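Dihydroorotase (PDB 6L0A) catalyses, as a zinc metalloenzyme, the reversible cyclisation of N-carbamoyl-L-aspartate to dihydroorotate, the third step of de novo pyrimidine synthesis. Local coordinates at residues F74-K78 with N107-V112; I190-N194 with P251-F255; I326-Q332 with K354-R360. One frame throughout, in Å; residues are numbered along the deposited sequence.

Contact 1. Residues F74-K78 with N107-V112; sequences FYLSK and NSAAGV
Tyr75 and Leu76 lie in an irregular loop, 74-78, that meets a second, 107-112, at Asn107 to Val112; the CA atoms come nearest at Ser77 and Gly111, 5.9 Å apart, and the second loop holds a type I turn from Ser108 to Gly111. The turn is closed by its own bond from Gly111 N to Ser108 O, 2.9 Å long. Tyr75 reaches the start of the turn: with CG anti to the backbone N (chi1 -178°) the ring extends toward 107-112, and OH donates to Asn107 O, just before the turn, at 3.0 Å, tilted 19° from the carbonyl plane. The ring meets the turn with its edge, the carbonyl carbon of Ala110 lying in the ring plane, while Ala110 CB sits 3.9 Å from Tyr75 CE1. Tyr100 meets the same ring with its plane at about 30°. A phenylalanine here is likely to leave Asn107 O without this donor and the two loops without their one direct hydrogen bond. Beside the tyrosine, Leu76 CD2 touches Val112 CG1 at 4.0 Å, and helix 121-130 packs on the same leucine. Water carries the remaining polar traffic. One molecule donates to both Leu76 O and Ala110 O; another links Lys78 N to Ala110 O; a third accepts from Lys78 NZ, 3.0 Å away, and donates to Ala109 O and Gly111 O. The Asn107 side chain turns elsewhere, to Asn43 O and Gln45, and Asn43 belongs to the malate pocket. Segment 107-112 continues the loop that carries Thr105 and Thr106, and the contact joins that loop to 74-78, consistent with the mobile active-site loop of class II dihydroorotases, probably in its closed position, since Thr105 and Thr106 contact the malate.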
loop_
_atom_site.group_PDB
_atom_site.type_symbol
_atom_site.label_atom_id
_atom_site.label_comp_id
_atom_site.label_asym_id
_atom_site.label_seq_id
_atom_site.Cartn_x
_atom_site.Cartn_y
_atom_site.Cartn_z
ATOM N N PHE C 74 -17.491 13.248 -21.446
ATOM C CA PHE C 74 -16.220 13.692 -21.989
ATOM C C PHE C 74 -15.142 13.658 -20.904
ATOM O O PHE C 74 -15.418 13.790 -19.709
ATOM C CB PHE C 74 -16.315 15.128 -22.527
ATOM C CG PHE C 74 -16.894 15.244 -23.920
ATOM C CD1 PHE C 74 -16.810 14.193 -24.827
ATOM C CD2 PHE C 74 -17.480 16.431 -24.325
ATOM C CE1 PHE C 74 -17.327 14.325 -26.120
ATOM C CE2 PHE C 74 -18.007 16.575 -25.600
ATOM C CZ PHE C 74 -17.930 15.525 -26.503
ATOM N N TYR C 75 -13.903 13.518 -21.350
ATOM C CA TYR C 75 -12.716 13.629 -20.508
ATOM C C TYR C 75 -12.256 15.083 -20.501
ATOM O O TYR C 75 -12.153 15.704 -21.562
ATOM C CB TYR C 75 -11.662 12.704 -21.107
ATOM C CG TYR C 75 -10.317 12.523 -20.458
ATOM C CD1 TYR C 75 -9.331 13.503 -20.551
ATOM C CD2 TYR C 75 -9.994 11.318 -19.845
ATOM C CE1 TYR C 75 -8.068 13.291 -20.004
ATOM C CE2 TYR C 75 -8.739 11.097 -19.302
ATOM C CZ TYR C 75 -7.787 12.086 -19.379
ATOM O OH TYR C 75 -6.540 11.856 -18.844
ATOM N N LEU C 76 -11.995 15.638 -19.318
ATOM C CA LEU C 76 -11.610 17.052 -19.245
ATOM C C LEU C 76 -10.176 17.201 -19.745
ATOM O O LEU C 76 -9.217 16.878 -19.039
ATOM C CB LEU C 76 -11.770 17.590 -17.825
ATOM C CG LEU C 76 -11.595 19.120 -17.673
ATOM C CD1 LEU C 76 -12.678 19.845 -18.432
ATOM C CD2 LEU C 76 -11.624 19.558 -16.211
ATOM N N SER C 77 -10.010 17.699 -20.967
ATOM C CA SER C 77 -8.685 17.724 -21.577
ATOM C C SER C 77 -8.384 19.095 -22.162
ATOM O O SER C 77 -9.269 19.938 -22.324
ATOM C CB SER C 77 -8.529 16.653 -22.667
ATOM O OG SER C 77 -8.893 17.134 -23.945
ATOM N N LYS C 78 -7.098 19.294 -22.453
ATOM C CA LYS C 78 -6.652 20.525 -23.098
ATOM C C LYS C 78 -7.405 20.830 -24.381
ATOM O O LYS C 78 -7.552 22.008 -24.726
ATOM C CB LYS C 78 -5.154 20.394 -23.442
ATOM C CG LYS C 78 -4.196 20.416 -22.280
ATOM C CD LYS C 78 -2.787 20.207 -22.810
ATOM C CE LYS C 78 -2.277 18.851 -22.409
ATOM N NZ LYS C 78 -2.361 18.719 -20.934
ATOM N N ASN C 107 -4.749 5.999 -17.281
ATOM C CA ASN C 107 -5.002 6.838 -18.457
ATOM C C ASN C 107 -5.329 8.274 -18.063
ATOM O O ASN C 107 -6.255 8.892 -18.594
ATOM C CB ASN C 107 -6.115 6.243 -19.319
ATOM C CG ASN C 107 -5.699 4.948 -19.974
ATOM O OD1 ASN C 107 -4.507 4.625 -20.013
ATOM N ND2 ASN C 107 -6.675 4.191 -20.495
ATOM N N SER C 108 -4.558 8.809 -17.115
ATOM C CA SER C 108 -4.733 10.165 -16.629
ATOM C C SER C 108 -3.626 11.094 -17.113
ATOM O O SER C 108 -3.571 12.249 -16.688
ATOM C CB SER C 108 -4.785 10.181 -15.092
ATOM O OG SER C 108 -3.529 9.820 -14.533
ATOM N N ALA C 109 -2.734 10.614 -17.983
ATOM C CA ALA C 109 -1.577 11.427 -18.348
ATOM C C ALA C 109 -1.997 12.695 -19.081
ATOM O O ALA C 109 -1.301 13.715 -19.005
ATOM C CB ALA C 109 -0.599 10.606 -19.190
ATOM N N ALA C 110 -3.124 12.651 -19.785
ATOM C CA ALA C 110 -3.687 13.806 -20.470
ATOM C C ALA C 110 -4.548 14.687 -19.554
ATOM O O ALA C 110 -5.204 15.607 -20.050
ATOM C CB ALA C 110 -4.514 13.336 -21.672
ATOM N N GLY C 111 -4.570 14.429 -18.243
ATOM C CA GLY C 111 -5.436 15.147 -17.327
ATOM C C GLY C 111 -4.931 16.519 -16.915
ATOM O O GLY C 111 -4.054 17.105 -17.553
ATOM N N VAL C 112 -5.484 17.030 -15.812
ATOM C CA VAL C 112 -5.321 18.432 -15.442
ATOM C C VAL C 112 -4.388 18.580 -14.239
ATOM O O VAL C 112 -4.060 17.621 -13.541
ATOM C CB VAL C 112 -6.668 19.119 -15.142
ATOM C CG1 VAL C 112 -7.677 18.821 -16.229
ATOM C CG2 VAL C 112 -7.169 18.688 -13.772
HETATM O O HOH W 1 -6.378 18.151 -19.242
HETATM O O HOH W 2 -1.730 16.574 -18.860
HETATM O O HOH W 3 -5.208 16.825 -22.621
HETATM O O HOH W 4 -4.384 20.275 -18.598
#

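Contact 2. Residues I190-N194 with P251-F255; sequences IEDIN and PYFFF
Asn194 lays its side chain flat on the ring of Tyr252, amide and ring planes only 10° apart, the two side chains passing in opposite directions. Asn194 CB stands over the ring face, 3.6 Å from its centroid, a CH-pi contact, and the closest approach is from this CB to Tyr252 CD1 at 3.4 Å. Ile190 uses its CG2 branch, which reaches both aromatic residues: it lies 3.9 Å from Tyr252 CD2 and 3.7 Å from Phe253 CE1. Glu191 adds only its aliphatic part, CG approaching the edges of both rings, 4.0 Å from Tyr252 CE2. The rings also support each other, Tyr252 CD2 resting over a face of Phe253. This is the helix-on-strand layering of a TIM barrel: the last turn of helix 184-193, on the outside, packs against the start of the parallel strand 253-255, and strand 205-209 lies alongside, its Ala207 touching Ile190. The stacked amide is held at its edge by the helix end. Asn194 ND2 donates to Ile190 O at 2.9 Å, nearly straight at 172° and close to the amide plane; the backbone Asn194 N binds the same oxygen at 3.2 Å from the opposite face of the carbonyl. ND2 has a further acceptor in Val205 O, so both amide hydrogens can be engaged and the amide's rotation is set. On the strand side, backbone bonds to Ala207 hold Tyr252 and Phe254, and Val203 packs against Asn194 and Tyr252.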
loop_
_atom_site.group_PDB
_atom_site.type_symbol
_atom_site.label_atom_id
_atom_site.label_comp_id
_atom_site.label_asym_id
_atom_site.label_seq_id
_atom_site.Cartn_x
_atom_site.Cartn_y
_atom_site.Cartn_z
ATOM N N ILE C 190 -18.533 16.988 2.245
ATOM C CA ILE C 190 -19.783 16.816 1.501
ATOM C C ILE C 190 -20.977 17.065 2.416
ATOM O O ILE C 190 -21.977 17.669 2.011
ATOM C CB ILE C 190 -19.851 15.417 0.861
ATOM C CG1 ILE C 190 -18.684 15.216 -0.108
ATOM C CG2 ILE C 190 -21.196 15.199 0.144
ATOM C CD1 ILE C 190 -18.704 16.179 -1.277
ATOM N N GLU C 191 -20.888 16.607 3.667
ATOM C CA GLU C 191 -21.996 16.803 4.597
ATOM C C GLU C 191 -22.217 18.283 4.881
ATOM O O GLU C 191 -23.359 18.758 4.915
ATOM C CB GLU C 191 -21.731 16.027 5.886
ATOM C CG GLU C 191 -22.222 14.579 5.836
ATOM C CD GLU C 191 -21.990 13.848 7.140
ATOM O OE1 GLU C 191 -21.066 14.241 7.885
ATOM O OE2 GLU C 191 -22.725 12.877 7.415
ATOM N N ASP C 192 -21.134 19.040 5.032
ATOM C CA ASP C 192 -21.265 20.449 5.363
ATOM C C ASP C 192 -21.681 21.298 4.166
ATOM O O ASP C 192 -22.434 22.263 4.330
ATOM C CB ASP C 192 -19.963 20.951 5.974
ATOM C CG ASP C 192 -19.732 20.361 7.329
ATOM O OD1 ASP C 192 -18.560 20.260 7.750
ATOM O OD2 ASP C 192 -20.742 19.963 7.967
ATOM N N ILE C 193 -21.229 20.957 2.957
ATOM C CA ILE C 193 -21.755 21.608 1.763
ATOM C C ILE C 193 -23.266 21.414 1.683
ATOM O O ILE C 193 -23.990 22.299 1.212
ATOM C CB ILE C 193 -21.038 21.058 0.510
ATOM C CG1 ILE C 193 -19.574 21.503 0.508
ATOM C CG2 ILE C 193 -21.726 21.498 -0.767
ATOM C CD1 ILE C 193 -18.784 21.012 -0.719
ATOM N N ASN C 194 -23.765 20.276 2.161
ATOM C CA ASN C 194 -25.180 19.960 2.110
ATOM C C ASN C 194 -25.876 20.196 3.449
ATOM O O ASN C 194 -26.871 19.529 3.757
ATOM C CB ASN C 194 -25.365 18.510 1.649
ATOM C CG ASN C 194 -25.074 18.343 0.176
ATOM O OD1 ASN C 194 -25.938 18.579 -0.662
ATOM N ND2 ASN C 194 -23.842 17.951 -0.152
ATOM N N PRO C 251 -29.457 12.138 0.497
ATOM C CA PRO C 251 -29.524 12.145 -0.972
ATOM C C PRO C 251 -28.248 12.602 -1.661
ATOM O O PRO C 251 -28.200 12.581 -2.895
ATOM C CB PRO C 251 -30.669 13.129 -1.248
ATOM C CG PRO C 251 -30.558 14.110 -0.122
ATOM C CD PRO C 251 -30.140 13.304 1.087
ATOM N N TYR C 252 -27.212 13.010 -0.923
ATOM C CA TYR C 252 -25.977 13.459 -1.548
ATOM C C TYR C 252 -24.883 12.393 -1.522
ATOM O O TYR C 252 -23.721 12.707 -1.818
ATOM C CB TYR C 252 -25.478 14.754 -0.898
ATOM C CG TYR C 252 -25.682 14.860 0.603
ATOM C CD1 TYR C 252 -26.820 15.465 1.131
ATOM C CD2 TYR C 252 -24.723 14.383 1.490
ATOM C CE1 TYR C 252 -27.002 15.580 2.500
ATOM C CE2 TYR C 252 -24.896 14.493 2.864
ATOM C CZ TYR C 252 -26.034 15.094 3.361
ATOM O OH TYR C 252 -26.206 15.204 4.726
ATOM N N PHE C 253 -25.230 11.147 -1.185
ATOM C CA PHE C 253 -24.347 9.994 -1.346
ATOM C C PHE C 253 -25.089 8.947 -2.164
ATOM O O PHE C 253 -26.236 8.617 -1.848
ATOM C CB PHE C 253 -23.922 9.392 0.008
ATOM C CG PHE C 253 -23.182 10.348 0.908
ATOM C CD1 PHE C 253 -21.941 10.841 0.549
ATOM C CD2 PHE C 253 -23.722 10.732 2.130
ATOM C CE1 PHE C 253 -21.261 11.722 1.374
ATOM C CE2 PHE C 253 -23.038 11.604 2.964
ATOM C CZ PHE C 253 -21.809 12.098 2.585
ATOM N N PHE C 254 -24.461 8.438 -3.224
ATOM C CA PHE C 254 -25.066 7.335 -3.956
ATOM C C PHE C 254 -23.974 6.506 -4.616
ATOM O O PHE C 254 -22.790 6.839 -4.555
ATOM C CB PHE C 254 -26.127 7.820 -4.971
ATOM C CG PHE C 254 -25.679 8.934 -5.885
ATOM C CD1 PHE C 254 -25.976 10.254 -5.587
ATOM C CD2 PHE C 254 -25.018 8.653 -7.077
ATOM C CE1 PHE C 254 -25.601 11.285 -6.446
ATOM C CE2 PHE C 254 -24.640 9.678 -7.937
ATOM C CZ PHE C 254 -24.933 10.994 -7.618
ATOM N N PHE C 255 -24.396 5.402 -5.230
ATOM C CA PHE C 255 -23.490 4.348 -5.670
ATOM C C PHE C 255 -22.809 4.705 -6.981
ATOM O O PHE C 255 -23.476 5.015 -7.973
ATOM C CB PHE C 255 -24.266 3.044 -5.848
ATOM C CG PHE C 255 -23.441 1.885 -6.335
ATOM C CD1 PHE C 255 -22.269 1.526 -5.691
ATOM C CD2 PHE C 255 -23.869 1.126 -7.424
ATOM C CE1 PHE C 255 -21.534 0.436 -6.132
ATOM C CE2 PHE C 255 -23.144 0.033 -7.863
ATOM C CZ PHE C 255 -21.971 -0.315 -7.209
#

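Contact 3. Residues I326-Q332 with K354-R360; sequences ILFKKEQ and KLSWSVR
Ile326 and Arg360 open a run of backbone bonds between antiparallel strands, the short segments 326-328 and 358-360, whose N-to-C directions are 147° apart. Ile326 N binds Arg360 O at 2.7 Å, answered by Arg360 N to Ile326 O, and Phe328 and Ser358 form the next hydrogen-bonded pair. Leu327 faces Val359 between them as a non-hydrogen-bonded pair. An inverse gamma turn centred on Lys329 then shifts the register by one, Phe328 O accepting from both Ser358 N and Lys330 N, before Gln332 and Leu355 pair again, with Gln332 N to Leu355 O 2.9 Å. One side-chain amide joins in: Gln332 NE2 gives a nearly straight bond of 2.8 Å to a lone pair of Trp357 O, and a water accepts from both this NE2 and Val359 N. These strands belong to a small antiparallel sheet beside the barrel, in which the N-terminal strand 4-8 flanks 324-328 and helix 283-293 packs on Leu327. Aromatic contacts lie on both sides of the sheet. Lys329 CD sits over the centre of one face of the Trp357 six-membered ring, 3.6 Å from its centroid, and Leu327 CD2 comes to 3.5 Å from Trp357 CE3. Phe328 CG sits between its backbone N and carbonyl carbon (chi1 63°), which carries the ring across the neighbouring strand, taking Ser358 CB over one face at 3.9 Å from the centroid and Arg360 NH1 over the other. Measured from Arg360 CZ, the cation-pi contact is long and at most weak, the planes 50° apart. The charged ends find partners outside the two segments: Arg360 NH2 salt-bridges Glu4 and Glu362, while Lys329 NZ pairs with Glu292. Ile326 CG2 covers one face of the guanidinium group.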
loop_
_atom_site.group_PDB
_atom_site.type_symbol
_atom_site.label_atom_id
_atom_site.label_comp_id
_atom_site.label_asym_id
_atom_site.label_seq_id
_atom_site.Cartn_x
_atom_site.Cartn_y
_atom_site.Cartn_z
ATOM N N ILE C 326 -34.340 -7.136 -9.020
ATOM C CA ILE C 326 -34.891 -7.781 -7.831
ATOM C C ILE C 326 -33.746 -8.435 -7.070
ATOM O O ILE C 326 -33.096 -9.359 -7.577
ATOM C CB ILE C 326 -35.973 -8.812 -8.190
ATOM C CG1 ILE C 326 -37.042 -8.179 -9.093
ATOM C CG2 ILE C 326 -36.593 -9.388 -6.924
ATOM C CD1 ILE C 326 -37.796 -7.038 -8.444
ATOM N N LEU C 327 -33.496 -7.960 -5.860
ATOM C CA LEU C 327 -32.517 -8.594 -4.992
ATOM C C LEU C 327 -33.201 -9.720 -4.225
ATOM O O LEU C 327 -34.232 -9.494 -3.586
ATOM C CB LEU C 327 -31.926 -7.571 -4.028
ATOM C CG LEU C 327 -30.626 -7.931 -3.319
ATOM C CD1 LEU C 327 -29.433 -7.641 -4.217
ATOM C CD2 LEU C 327 -30.545 -7.147 -2.032
ATOM N N PHE C 328 -32.643 -10.926 -4.287
ATOM C CA PHE C 328 -33.234 -12.042 -3.555
ATOM C C PHE C 328 -32.169 -12.807 -2.780
ATOM O O PHE C 328 -31.035 -12.962 -3.245
ATOM C CB PHE C 328 -34.023 -12.987 -4.484
ATOM C CG PHE C 328 -33.197 -13.665 -5.544
ATOM C CD1 PHE C 328 -32.756 -12.969 -6.656
ATOM C CD2 PHE C 328 -32.904 -15.013 -5.448
ATOM C CE1 PHE C 328 -32.012 -13.599 -7.639
ATOM C CE2 PHE C 328 -32.160 -15.644 -6.428
ATOM C CZ PHE C 328 -31.717 -14.938 -7.524
ATOM N N LYS C 329 -32.563 -13.289 -1.595
ATOM C CA LYS C 329 -31.650 -13.786 -0.562
ATOM C C LYS C 329 -31.228 -15.225 -0.869
ATOM O O LYS C 329 -31.568 -16.183 -0.169
ATOM C CB LYS C 329 -32.315 -13.668 0.805
ATOM C CG LYS C 329 -31.455 -14.036 2.019
ATOM C CD LYS C 329 -30.402 -12.989 2.327
ATOM C CE LYS C 329 -29.710 -13.272 3.664
ATOM N NZ LYS C 329 -30.474 -12.758 4.834
ATOM N N LYS C 330 -30.471 -15.370 -1.956
ATOM C CA LYS C 330 -29.851 -16.636 -2.333
ATOM C C LYS C 330 -28.340 -16.471 -2.210
ATOM O O LYS C 330 -27.723 -15.726 -2.980
ATOM C CB LYS C 330 -30.241 -17.053 -3.749
ATOM C CG LYS C 330 -29.354 -18.150 -4.335
ATOM C CD LYS C 330 -29.803 -19.545 -3.911
ATOM C CE LYS C 330 -28.694 -20.579 -4.109
ATOM N NZ LYS C 330 -28.001 -20.922 -2.829
ATOM N N GLU C 331 -27.756 -17.161 -1.235
ATOM C CA GLU C 331 -26.315 -17.120 -1.024
ATOM C C GLU C 331 -25.570 -17.618 -2.261
ATOM O O GLU C 331 -26.018 -18.543 -2.944
ATOM C CB GLU C 331 -25.974 -17.968 0.204
ATOM C CG GLU C 331 -24.519 -18.041 0.592
ATOM C CD GLU C 331 -24.302 -19.002 1.745
ATOM O OE1 GLU C 331 -24.450 -18.568 2.909
ATOM O OE2 GLU C 331 -24.006 -20.192 1.489
ATOM N N GLN C 332 -24.436 -16.982 -2.569
ATOM C CA GLN C 332 -23.638 -17.364 -3.726
ATOM C C GLN C 332 -22.163 -17.123 -3.433
ATOM O O GLN C 332 -21.803 -16.409 -2.493
ATOM C CB GLN C 332 -24.049 -16.592 -4.983
ATOM C CG GLN C 332 -23.875 -15.085 -4.850
ATOM C CD GLN C 332 -24.220 -14.344 -6.126
ATOM O OE1 GLN C 332 -23.805 -14.736 -7.220
ATOM N NE2 GLN C 332 -24.992 -13.265 -5.993
ATOM N N LYS C 354 -18.260 -15.422 0.091
ATOM C CA LYS C 354 -19.705 -15.610 0.089
ATOM C C LYS C 354 -20.421 -14.268 0.053
ATOM O O LYS C 354 -19.977 -13.300 0.677
ATOM C CB LYS C 354 -20.154 -16.371 1.338
ATOM C CG LYS C 354 -20.097 -17.877 1.244
ATOM C CD LYS C 354 -20.629 -18.496 2.530
ATOM C CE LYS C 354 -19.640 -19.490 3.116
ATOM N NZ LYS C 354 -18.462 -18.811 3.726
ATOM N N LEU C 355 -21.543 -14.228 -0.666
ATOM C CA LEU C 355 -22.464 -13.098 -0.664
ATOM C C LEU C 355 -23.849 -13.612 -0.296
ATOM O O LEU C 355 -24.285 -14.642 -0.815
ATOM C CB LEU C 355 -22.495 -12.402 -2.030
ATOM C CG LEU C 355 -21.231 -11.647 -2.455
ATOM C CD1 LEU C 355 -21.417 -11.035 -3.826
ATOM C CD2 LEU C 355 -20.914 -10.579 -1.435
ATOM N N SER C 356 -24.535 -12.899 0.601
ATOM C CA SER C 356 -25.832 -13.359 1.092
ATOM C C SER C 356 -26.958 -13.172 0.080
ATOM O O SER C 356 -28.006 -13.817 0.213
ATOM C CB SER C 356 -26.196 -12.625 2.389
ATOM O OG SER C 356 -25.461 -13.122 3.497
ATOM N N TRP C 357 -26.774 -12.313 -0.922
ATOM C CA TRP C 357 -27.834 -11.950 -1.849
ATOM C C TRP C 357 -27.433 -12.226 -3.291
ATOM O O TRP C 357 -26.251 -12.289 -3.635
ATOM C CB TRP C 357 -28.197 -10.475 -1.714
ATOM C CG TRP C 357 -28.685 -10.107 -0.374
ATOM C CD1 TRP C 357 -27.930 -9.780 0.708
ATOM C CD2 TRP C 357 -30.049 -10.019 0.040
ATOM N NE1 TRP C 357 -28.739 -9.486 1.775
ATOM C CE2 TRP C 357 -30.047 -9.627 1.391
ATOM C CE3 TRP C 357 -31.274 -10.234 -0.602
ATOM C CZ2 TRP C 357 -31.225 -9.449 2.117
ATOM C CZ3 TRP C 357 -32.442 -10.053 0.119
ATOM C CH2 TRP C 357 -32.410 -9.661 1.461
ATOM N N SER C 358 -28.450 -12.381 -4.134
ATOM C CA SER C 358 -28.299 -12.520 -5.575
ATOM C C SER C 358 -29.228 -11.508 -6.234
ATOM O O SER C 358 -30.067 -10.894 -5.571
ATOM C CB SER C 358 -28.618 -13.949 -6.044
ATOM O OG SER C 358 -27.934 -14.911 -5.251
ATOM N N VAL C 359 -29.085 -11.322 -7.543
ATOM C CA VAL C 359 -29.887 -10.328 -8.253
ATOM C C VAL C 359 -30.416 -10.936 -9.546
ATOM O O VAL C 359 -29.712 -11.686 -10.232
ATOM C CB VAL C 359 -29.093 -9.024 -8.525
ATOM C CG1 VAL C 359 -27.952 -9.263 -9.501
ATOM C CG2 VAL C 359 -30.022 -7.917 -9.037
ATOM N N ARG C 360 -31.675 -10.629 -9.854
ATOM C CA ARG C 360 -32.327 -11.016 -11.096
ATOM C C ARG C 360 -33.180 -9.843 -11.568
ATOM O O ARG C 360 -33.325 -8.834 -10.868
ATOM C CB ARG C 360 -33.182 -12.276 -10.911
ATOM C CG ARG C 360 -34.397 -12.061 -10.021
ATOM C CD ARG C 360 -35.398 -13.211 -10.149
ATOM N NE ARG C 360 -36.714 -12.832 -9.639
ATOM C CZ ARG C 360 -37.113 -13.041 -8.389
ATOM N NH1 ARG C 360 -36.300 -13.633 -7.526
ATOM N NH2 ARG C 360 -38.323 -12.658 -7.998
HETATM O O HOH W 5 -26.290 -12.166 -8.457
#

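The three contacts follow one another along the chain without touching; contacts 1 and 3 lie on opposite sides of its centre. Contacts 1 and 2 are buried, contact 3 only partly, and contact 3 lies away from the annotated sites. No secondary-structure element is shared among the paired segments, though helix 283-293 packs on Phe255 of segment 251-255 and also on contact 3. Chemistry follows place. Near the malate and zinc sites, two loops are joined by one hydroxyl bond and several waters; within the barrel wall, helix meets strand through rings, aliphatic carbon and a stacked amide; at the outlying sheet, repeated backbone bonds dominate, with a lysine chain over an indole and a weak arginine-phenyl contact.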